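Local coordinates for protein CurF (Lyngbya majuscula, PDB 5DP2) that probably catalyses the NADPH-dependent reductive closure of a cyclopropane ring on a carrier-protein-bound intermediate during curacin A biosynthesis, at residues E185-I195 against I203-F214. Sequence-based numbering, arbitrary orientation.
With NAP (NADP nicotinamide-adenine-dinucleotide phosphate), chain B.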
ATOM      1  N   GLU A 185      10.879 -16.819  -8.890  1.00  7.40           N
ATOM      2  CA  GLU A 185      10.451 -17.915  -8.013  1.00  8.09           C
ATOM      3  C   GLU A 185      10.115 -17.339  -6.625  1.00  7.27           C
ATOM      4  O   GLU A 185      11.007 -16.868  -5.917  1.00  7.85           O
ATOM      5  CB  GLU A 185      11.521 -18.975  -7.887  1.00  9.05           C
ATOM      6  CG  GLU A 185      11.005 -20.162  -7.108  1.00 10.97           C
ATOM      7  CD  GLU A 185      11.999 -21.288  -6.921  1.00 12.52           C
ATOM      8  OE1 GLU A 185      13.216 -21.072  -7.148  1.00 14.79           O
ATOM      9  OE2 GLU A 185      11.557 -22.374  -6.497  1.00 18.12           O
ATOM     10  N   VAL A 186       8.835 -17.363  -6.271  1.00  7.73           N
ATOM     11  CA  VAL A 186       8.371 -16.776  -5.022  1.00  6.99           C
ATOM     12  C   VAL A 186       8.499 -17.773  -3.858  1.00  6.55           C
ATOM     13  O   VAL A 186       8.019 -18.907  -3.935  1.00  8.56           O
ATOM     14  CB  VAL A 186       6.902 -16.300  -5.144  1.00  7.98           C
ATOM     15  CG1 VAL A 186       6.320 -15.923  -3.790  1.00  8.42           C
ATOM     16  CG2 VAL A 186       6.822 -15.124  -6.099  1.00  9.61           C
ATOM     17  N   PHE A 187       9.081 -17.281  -2.776  1.00  6.03           N
ATOM     18  CA  PHE A 187       9.061 -17.914  -1.469  1.00  6.34           C
ATOM     19  C   PHE A 187       8.240 -16.968  -0.593  1.00  5.99           C
ATOM     20  O   PHE A 187       8.533 -15.785  -0.542  1.00 10.45           O
ATOM     21  CB  PHE A 187      10.480 -18.049  -0.915  1.00  6.95           C
ATOM     22  CG  PHE A 187      11.376 -18.985  -1.684  1.00  7.23           C
ATOM     23  CD1 PHE A 187      11.845 -18.676  -2.955  1.00  8.51           C
ATOM     24  CD2 PHE A 187      11.780 -20.177  -1.132  1.00  9.53           C
ATOM     25  CE1 PHE A 187      12.654 -19.527  -3.654  1.00 10.51           C
ATOM     26  CE2 PHE A 187      12.598 -21.039  -1.830  1.00 11.34           C
ATOM     27  CZ  PHE A 187      13.041 -20.715  -3.098  1.00 11.41           C
ATOM     28  N   ALA A 188       7.183 -17.439   0.020  1.00  5.84           N
ATOM     29  CA  ALA A 188       6.278 -16.560   0.778  1.00  6.13           C
ATOM     30  C   ALA A 188       6.258 -16.935   2.232  1.00  5.81           C
ATOM     31  O   ALA A 188       6.402 -18.107   2.596  1.00  7.21           O
ATOM     32  CB  ALA A 188       4.873 -16.674   0.201  1.00  7.01           C
ATOM     33  N   THR A 189       6.036 -15.927   3.077  1.00  5.26           N
ATOM     34  CA  THR A 189       5.718 -16.188   4.490  1.00  5.23           C
ATOM     35  C   THR A 189       4.376 -15.564   4.835  1.00  5.11           C
ATOM     36  O   THR A 189       3.988 -14.512   4.315  1.00  5.28           O
ATOM     37  CB  THR A 189       6.797 -15.703   5.468  1.00  6.06           C
ATOM     38  OG1 THR A 189       6.736 -14.273   5.564  1.00  5.83           O
ATOM     39  CG2 THR A 189       8.177 -16.192   5.069  1.00  7.18           C
ATOM     40  N   THR A 190       3.656 -16.227   5.739  1.00  5.31           N
ATOM     41  CA  THR A 190       2.389 -15.723   6.256  1.00  5.25           C
ATOM     42  C   THR A 190       2.105 -16.471   7.569  1.00  5.62           C
ATOM     43  O   THR A 190       2.799 -17.415   7.948  1.00  6.32           O
ATOM     44  CB  THR A 190       1.247 -15.907   5.222  1.00  5.40           C
ATOM     45  OG1 THR A 190       0.076 -15.277   5.691  1.00  6.69           O
ATOM     46  CG2 THR A 190       0.928 -17.367   4.969  1.00  6.19           C
ATOM     47  N   SER A 191       1.061 -16.041   8.260  1.00  5.72           N
ATOM     48  CA  SER A 191       0.725 -16.664   9.537  1.00  6.46           C
ATOM     49  C   SER A 191       0.206 -18.091   9.299  1.00  6.56           C
ATOM     50  O   SER A 191      -0.353 -18.397   8.229  1.00  6.66           O
ATOM     51  CB  SER A 191      -0.316 -15.827  10.246  1.00  7.36           C
ATOM     52  OG  SER A 191       0.188 -14.538  10.570  1.00  7.96           O
ATOM     53  N   PRO A 192       0.337 -18.985  10.298  1.00  7.00           N
ATOM     54  CA  PRO A 192       0.005 -20.399  10.080  1.00  7.28           C
ATOM     55  C   PRO A 192      -1.373 -20.676   9.456  1.00  7.42           C
ATOM     56  O   PRO A 192      -1.481 -21.568   8.605  1.00  8.82           O
ATOM     57  CB  PRO A 192       0.159 -21.005  11.474  1.00  8.75           C
ATOM     58  CG  PRO A 192       1.266 -20.188  12.070  1.00  8.78           C
ATOM     59  CD  PRO A 192       1.021 -18.792  11.596  1.00  7.83           C
ATOM     60  N   HIS A 193      -2.411 -19.958   9.872  1.00  7.28           N
ATOM     61  CA  HIS A 193      -3.738 -20.244   9.390  1.00  8.08           C
ATOM     62  C   HIS A 193      -4.009 -19.693   7.985  1.00  7.58           C
ATOM     63  O   HIS A 193      -5.070 -19.974   7.429  1.00  9.55           O
ATOM     64  CB  HIS A 193      -4.824 -19.774  10.367  1.00  8.57           C
ATOM     65  CG  HIS A 193      -5.015 -18.301  10.405  1.00  9.55           C
ATOM     66  ND1 HIS A 193      -4.124 -17.450  11.010  1.00 12.95           N
ATOM     67  CD2 HIS A 193      -6.019 -17.533   9.921  1.00 12.18           C
ATOM     68  CE1 HIS A 193      -4.580 -16.217  10.899  1.00 13.17           C
ATOM     69  NE2 HIS A 193      -5.724 -16.242  10.242  1.00 15.12           N
ATOM     70  N   LYS A 194      -3.078 -18.907   7.439  1.00  6.73           N
ATOM     71  CA  LYS A 194      -3.174 -18.398   6.073  1.00  6.55           C
ATOM     72  C   LYS A 194      -2.299 -19.151   5.088  1.00  6.67           C
ATOM     73  O   LYS A 194      -2.412 -18.923   3.878  1.00  7.33           O
ATOM     74  CB  LYS A 194      -2.851 -16.895   6.035  1.00  6.35           C
ATOM     75  CG  LYS A 194      -3.739 -16.062   6.943  1.00  6.68           C
ATOM     76  CD  LYS A 194      -3.464 -14.567   6.812  1.00  6.32           C
ATOM     77  CE  LYS A 194      -4.208 -13.760   7.860  1.00  7.02           C
ATOM     78  NZ  LYS A 194      -4.070 -12.292   7.632  1.00  7.11           N
ATOM     79  N   ILE A 195      -1.448 -20.061   5.572  1.00  6.94           N
ATOM     80  CA  ILE A 195      -0.539 -20.784   4.673  1.00  7.27           C
ATOM     81  C   ILE A 195      -1.300 -21.537   3.596  1.00  7.82           C
ATOM     82  O   ILE A 195      -0.954 -21.466   2.415  1.00  8.27           O
ATOM     83  CB  ILE A 195       0.394 -21.715   5.489  1.00  7.61           C
ATOM     84  CG1 ILE A 195       1.402 -20.854   6.278  1.00  7.32           C
ATOM     85  CG2 ILE A 195       1.097 -22.714   4.569  1.00  8.72           C
ATOM     86  CD1 ILE A 195       2.312 -21.626   7.219  1.00  8.92           C
ATOM     87  N   ILE A 203       1.235 -20.689  -4.812  1.00 11.70           N
ATOM     88  CA  ILE A 203       2.605 -20.541  -4.353  0.78 11.03           C
ATOM     89  C   ILE A 203       3.100 -21.880  -3.800  1.00 10.62           C
ATOM     90  O   ILE A 203       2.484 -22.466  -2.917  1.00 10.41           O
ATOM     91  CB  ILE A 203       2.730 -19.421  -3.281  0.78 10.30           C
ATOM     92  CG1 ILE A 203       2.047 -18.114  -3.746  0.78 11.29           C
ATOM     93  CG2 ILE A 203       4.186 -19.173  -2.930  0.78 12.38           C
ATOM     94  CD1 ILE A 203       1.995 -17.034  -2.675  0.78 11.28           C
ATOM     95  N   LYS A 204       4.211 -22.356  -4.332  1.00 12.10           N
ATOM     96  CA  LYS A 204       4.792 -23.636  -3.944  0.50 12.14           C
ATOM     97  C   LYS A 204       5.376 -23.589  -2.514  1.00 10.34           C
ATOM     98  O   LYS A 204       5.092 -24.454  -1.669  1.00 12.65           O
ATOM     99  CB  LYS A 204       5.874 -23.994  -4.982  0.50 13.50           C
ATOM    100  CG  LYS A 204       6.546 -25.352  -4.830  0.50 15.65           C
ATOM    101  CD  LYS A 204       7.424 -25.701  -6.044  0.50 15.01           C
ATOM    102  CE  LYS A 204       8.822 -25.137  -5.922  0.50 16.96           C
ATOM    103  NZ  LYS A 204       9.635 -25.231  -7.172  0.50 11.55           N
ATOM    104  N   HIS A 205       6.241 -22.607  -2.261  1.00 10.65           N
ATOM    105  CA  HIS A 205       6.964 -22.525  -0.992  1.00 10.53           C
ATOM    106  C   HIS A 205       6.338 -21.453  -0.092  1.00  9.51           C
ATOM    107  O   HIS A 205       6.482 -20.265  -0.355  1.00 11.61           O
ATOM    108  CB  HIS A 205       8.439 -22.181  -1.216  1.00 13.40           C
ATOM    109  CG  HIS A 205       9.212 -23.227  -1.958  1.00 15.97           C
ATOM    110  ND1 HIS A 205       9.206 -24.563  -1.613  1.00 17.87           N
ATOM    111  CD2 HIS A 205      10.071 -23.117  -2.996  1.00 18.18           C
ATOM    112  CE1 HIS A 205      10.016 -25.232  -2.414  1.00 19.80           C
ATOM    113  NE2 HIS A 205      10.559 -24.373  -3.256  1.00 20.69           N
ATOM    114  N   VAL A 206       5.643 -21.888   0.952  1.00  8.46           N
ATOM    115  CA  VAL A 206       4.953 -20.998   1.879  1.00  7.63           C
ATOM    116  C   VAL A 206       5.326 -21.444   3.297  1.00  8.33           C
ATOM    117  O   VAL A 206       5.195 -22.614   3.645  1.00 11.48           O
ATOM    118  CB  VAL A 206       3.426 -21.014   1.702  1.00  7.71           C
ATOM    119  CG1 VAL A 206       2.805 -19.942   2.598  1.00  8.01           C
ATOM    120  CG2 VAL A 206       3.006 -20.801   0.253  1.00  8.81           C
ATOM    121  N   MET A 207       5.823 -20.494   4.095  1.00  7.78           N
ATOM    122  CA  MET A 207       6.391 -20.739   5.422  1.00  8.35           C
ATOM    123  C   MET A 207       5.732 -19.817   6.435  1.00  7.02           C
ATOM    124  O   MET A 207       5.151 -18.795   6.078  1.00  7.55           O
ATOM    125  CB  MET A 207       7.926 -20.455   5.402  1.00 10.97           C
ATOM    126  CG  MET A 207       8.695 -21.396   4.503  1.00 12.45           C
ATOM    127  SD  MET A 207      10.303 -20.766   4.038  1.00 13.73           S
ATOM    128  CE  MET A 207       9.761 -19.620   2.785  1.00 16.01           C
ATOM    129  N   ASN A 208       5.884 -20.152   7.705  1.00  8.06           N
ATOM    130  CA  ASN A 208       5.378 -19.331   8.793  1.00  7.63           C
ATOM    131  C   ASN A 208       6.218 -18.081   8.974  1.00  7.69           C
ATOM    132  O   ASN A 208       7.445 -18.148   9.146  1.00  9.43           O
ATOM    133  CB  ASN A 208       5.440 -20.189  10.079  1.00  8.78           C
ATOM    134  CG  ASN A 208       4.905 -19.489  11.312  1.00  9.29           C
ATOM    135  OD1 ASN A 208       4.247 -18.471  11.233  1.00  8.85           O
ATOM    136  ND2 ASN A 208       5.180 -20.069  12.479  1.00 11.89           N
ATOM    137  N   SER A 209       5.544 -16.931   8.964  1.00  6.59           N
ATOM    138  CA  SER A 209       6.175 -15.648   9.181  1.00  6.97           C
ATOM    139  C   SER A 209       6.300 -15.222  10.643  1.00  6.92           C
ATOM    140  O   SER A 209       6.963 -14.229  10.932  1.00  8.01           O
ATOM    141  CB  SER A 209       5.330 -14.574   8.540  1.00  7.11           C
ATOM    142  OG  SER A 209       4.049 -14.603   9.165  1.00  7.51           O
ATOM    143  N   ARG A 210       5.626 -15.947  11.548  1.00  7.19           N
ATOM    144  CA  ARG A 210       5.429 -15.477  12.915  0.58  7.52           C
ATOM    145  C   ARG A 210       6.583 -15.809  13.842  1.00  8.03           C
ATOM    146  O   ARG A 210       6.574 -15.378  15.001  1.00  9.25           O
ATOM    147  CB  ARG A 210       4.099 -15.983  13.473  0.58  7.41           C
ATOM    148  CG  ARG A 210       2.902 -15.354  12.798  0.58  6.64           C
ATOM    149  CD  ARG A 210       2.510 -14.070  13.491  0.58  6.32           C
ATOM    150  NE  ARG A 210       1.523 -13.315  12.701  0.58  6.12           N
ATOM    151  CZ  ARG A 210       1.011 -12.133  13.072  0.58  6.25           C
ATOM    152  NH1 ARG A 210       1.355 -11.580  14.227  0.58  7.34           N
ATOM    153  NH2 ARG A 210       0.141 -11.499  12.298  0.58  6.52           N
ATOM    154  N   THR A 211       7.581 -16.532  13.343  1.00  8.87           N
ATOM    155  CA  THR A 211       8.885 -16.687  13.992  1.00  9.30           C
ATOM    156  C   THR A 211       9.939 -16.484  12.908  1.00  8.70           C
ATOM    157  O   THR A 211       9.622 -16.492  11.718  1.00  9.85           O
ATOM    158  CB  THR A 211       9.104 -18.078  14.629  1.00 11.51           C
ATOM    159  OG1 THR A 211       9.331 -19.040  13.604  1.00 13.53           O
ATOM    160  CG2 THR A 211       7.931 -18.453  15.545  1.00 13.54           C
ATOM    161  N   THR A 212      11.199 -16.379  13.336  1.00 10.17           N
ATOM    162  CA  THR A 212      12.287 -16.272  12.377  1.00  9.88           C
ATOM    163  C   THR A 212      12.815 -17.638  11.905  1.00 10.38           C
ATOM    164  O   THR A 212      13.823 -17.698  11.202  1.00 11.26           O
ATOM    165  CB  THR A 212      13.428 -15.394  12.910  1.00 10.68           C
ATOM    166  OG1 THR A 212      13.939 -15.959  14.112  1.00 13.17           O
ATOM    167  CG2 THR A 212      12.998 -13.964  13.156  1.00 11.18           C
ATOM    168  N   GLU A 213      12.117 -18.724  12.222  1.00 11.07           N
ATOM    169  CA  GLU A 213      12.551 -20.037  11.754  1.00 11.64           C
ATOM    170  C   GLU A 213      12.460 -20.160  10.218  1.00 10.69           C
ATOM    171  O   GLU A 213      13.086 -21.050   9.660  1.00 11.94           O
ATOM    172  CB  GLU A 213      11.745 -21.133  12.439  1.00 14.09           C
ATOM    173  CG  GLU A 213      12.087 -21.285  13.929  1.00 18.85           C
ATOM    174  CD  GLU A 213      13.580 -21.388  14.204  1.00 27.53           C
ATOM    175  OE1 GLU A 213      14.263 -22.232  13.569  1.00 38.08           O
ATOM    176  OE2 GLU A 213      14.078 -20.614  15.054  1.00 37.59           O
ATOM    177  N   PHE A 214      11.721 -19.268   9.538  1.00 10.30           N
ATOM    178  CA  PHE A 214      11.709 -19.269   8.078  1.00 10.31           C
ATOM    179  C   PHE A 214      13.127 -19.164   7.535  1.00 10.01           C
ATOM    180  O   PHE A 214      13.380 -19.630   6.428  1.00 11.31           O
ATOM    181  CB  PHE A 214      10.841 -18.123   7.503  1.00  9.97           C
ATOM    182  CG  PHE A 214      11.416 -16.758   7.738  1.00  8.81           C
ATOM    183  CD1 PHE A 214      12.427 -16.255   6.932  1.00  9.63           C
ATOM    184  CD2 PHE A 214      10.994 -15.996   8.793  1.00 10.83           C
ATOM    185  CE1 PHE A 214      13.026 -15.038   7.209  1.00 10.64           C
ATOM    186  CE2 PHE A 214      11.568 -14.755   9.057  1.00 12.91           C
ATOM    187  CZ  PHE A 214      12.592 -14.284   8.277  1.00 12.13           C
TER
HETATM  188  PA  NAP B 401      -1.015  -5.605   5.274  0.91  5.73           P
HETATM  189  O1A NAP B 401      -2.307  -5.923   4.602  0.91  5.89           O
HETATM  190  O2A NAP B 401       0.238  -6.220   4.769  0.91  7.21           O
HETATM  191  O5B NAP B 401      -1.212  -5.915   6.829  0.91  6.09           O
HETATM  192  C5B NAP B 401      -0.087  -6.041   7.710  0.91  6.88           C
HETATM  193  C4B NAP B 401       0.644  -7.356   7.548  0.91  6.87           C
HETATM  194  O4B NAP B 401       1.602  -7.457   8.575  0.91  8.01           O
HETATM  195  C3B NAP B 401      -0.241  -8.566   7.618  0.91  7.47           C
HETATM  196  O3B NAP B 401      -0.200  -9.221   6.349  0.91  8.85           O
HETATM  197  C2B NAP B 401       0.355  -9.445   8.735  0.91  6.26           C
HETATM  198  O2B NAP B 401       0.554 -10.803   8.465  0.91  6.50           O
HETATM  199  C1B NAP B 401       1.734  -8.848   8.935  0.91  6.89           C
HETATM  200  N9A NAP B 401       2.204  -8.855  10.314  0.91  7.20           N
HETATM  201  C8A NAP B 401       1.940  -7.911  11.283  0.91  9.94           C
HETATM  202  N7A NAP B 401       2.548  -8.242  12.446  0.91 11.23           N
HETATM  203  C5A NAP B 401       3.208  -9.386  12.215  0.91  8.87           C
HETATM  204  C6A NAP B 401       4.035 -10.244  12.998  0.91 10.50           C
HETATM  205  N6A NAP B 401       4.291  -9.941  14.287  0.91 14.12           N
HETATM  206  N1A NAP B 401       4.544 -11.328  12.426  0.91 10.48           N
HETATM  207  C2A NAP B 401       4.269 -11.597  11.145  0.91  8.65           C
HETATM  208  N3A NAP B 401       3.515 -10.873  10.313  0.91  6.87           N
HETATM  209  C4A NAP B 401       2.979  -9.791  10.856  0.91  6.92           C
HETATM  210  O3  NAP B 401      -0.806  -4.009   5.314  0.91  5.81           O
HETATM  211  PN  NAP B 401      -0.326  -3.015   4.154  0.91  5.26           P
HETATM  212  O1N NAP B 401      -1.122  -1.775   4.285  0.91  5.57           O
HETATM  213  O2N NAP B 401      -0.298  -3.720   2.829  0.91  6.92           O
HETATM  214  O5D NAP B 401       1.129  -2.683   4.628  0.91  7.01           O
HETATM  215  C5D NAP B 401       2.123  -3.733   4.619  0.91  8.65           C
HETATM  216  C4D NAP B 401       3.340  -3.304   5.475  0.91  8.42           C
HETATM  217  O4D NAP B 401       4.135  -2.451   4.693  0.91  9.49           O
HETATM  218  C3D NAP B 401       2.989  -2.498   6.732  0.91  9.11           C
HETATM  219  O3D NAP B 401       4.018  -2.728   7.703  0.91 12.73           O
HETATM  220  C2D NAP B 401       2.989  -1.075   6.233  0.91  9.79           C
HETATM  221  O2D NAP B 401       3.249  -0.165   7.306  0.91 14.82           O
HETATM  222  C1D NAP B 401       4.090  -1.108   5.207  0.91  8.87           C
HETATM  223  N1N NAP B 401       4.010  -0.263   3.996  0.91  8.67           N
HETATM  224  C2N NAP B 401       5.035   0.564   3.691  0.91  8.23           C
HETATM  225  C3N NAP B 401       5.027   1.373   2.558  0.91  8.37           C
HETATM  226  C7N NAP B 401       6.186   2.264   2.268  0.91  8.67           C
HETATM  227  O7N NAP B 401       6.004   3.074   1.385  0.91 11.10           O
HETATM  228  N7N NAP B 401       7.335   2.111   2.980  0.91  9.26           N
HETATM  229  C4N NAP B 401       3.921   1.328   1.703  0.91  9.36           C
HETATM  230  C5N NAP B 401       2.881   0.469   2.035  0.91  9.48           C
HETATM  231  C6N NAP B 401       2.938  -0.327   3.186  0.91  9.50           C
HETATM  232  P2B NAP B 401      -0.613 -11.896   8.421  0.91  6.51           P
HETATM  233  O1X NAP B 401      -1.462 -11.574   7.199  0.91  6.19           O
HETATM  234  O2X NAP B 401       0.151 -13.183   8.294  0.91  6.96           O
HETATM  235  O3X NAP B 401      -1.392 -11.759   9.707  0.91  7.91           O
HETATM  236  O   HOH W   1      12.408 -25.103  -5.070  1.00 23.77           O
HETATM  237  O   HOH W   2      12.075 -24.570  -8.215  1.00 47.73           O
HETATM  238  O   HOH W   3       7.017 -21.129  -4.737  0.37 10.60           O
HETATM  239  O   HOH W   4       6.208 -20.338  -5.834  0.50 12.63           O
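Glu-185 runs out fully extended to set OE2 3.5 Å from Lys-204 NZ, a long salt bridge reinforced by a water that bridges the same two atoms; a second water joins OE2 to His-205 NE2. At Val-186 the two backbones are still apart, and a water links Val-186 O to His-205 N. The Phe-187 ring lies beside that of His-205, planes 22° apart but slid so that little more than CD2 of the histidine sits over the phenyl face, 3.5 Å from CE2. From Ala-188 direct pairing takes over: its N gives a nearly straight bond (172°) to His-205 O, and its O receives Met-207 N. Strand 205-208 is the outermost strand of the parallel Rossmann sheet, joined to 185-190 by the right-handed beta-alpha-beta crossover through helix 195-200. Thr-189 packs its CB on Ser-209 CB, while OG1 turns to His-165. Thr-190 N hydrogen-bonds to Met-207 O, and its O takes Ser-209 N. Ser-191 OG, beside its own backbone N (chi1 -64°), donates to 2'-phosphate oxygen O2X of NADP at 2.6 Å and accepts Arg-210 NE at 2.8 Å in the guanidinium plane. That guanidinium lays one face over adenine C6A and sends NH2 to phosphate oxygen O3X of NADP; Lys-194 NZ donates to O1X of the same phosphate at 2.7 Å. Ile-195 CG2 closes on Val-206 CG1.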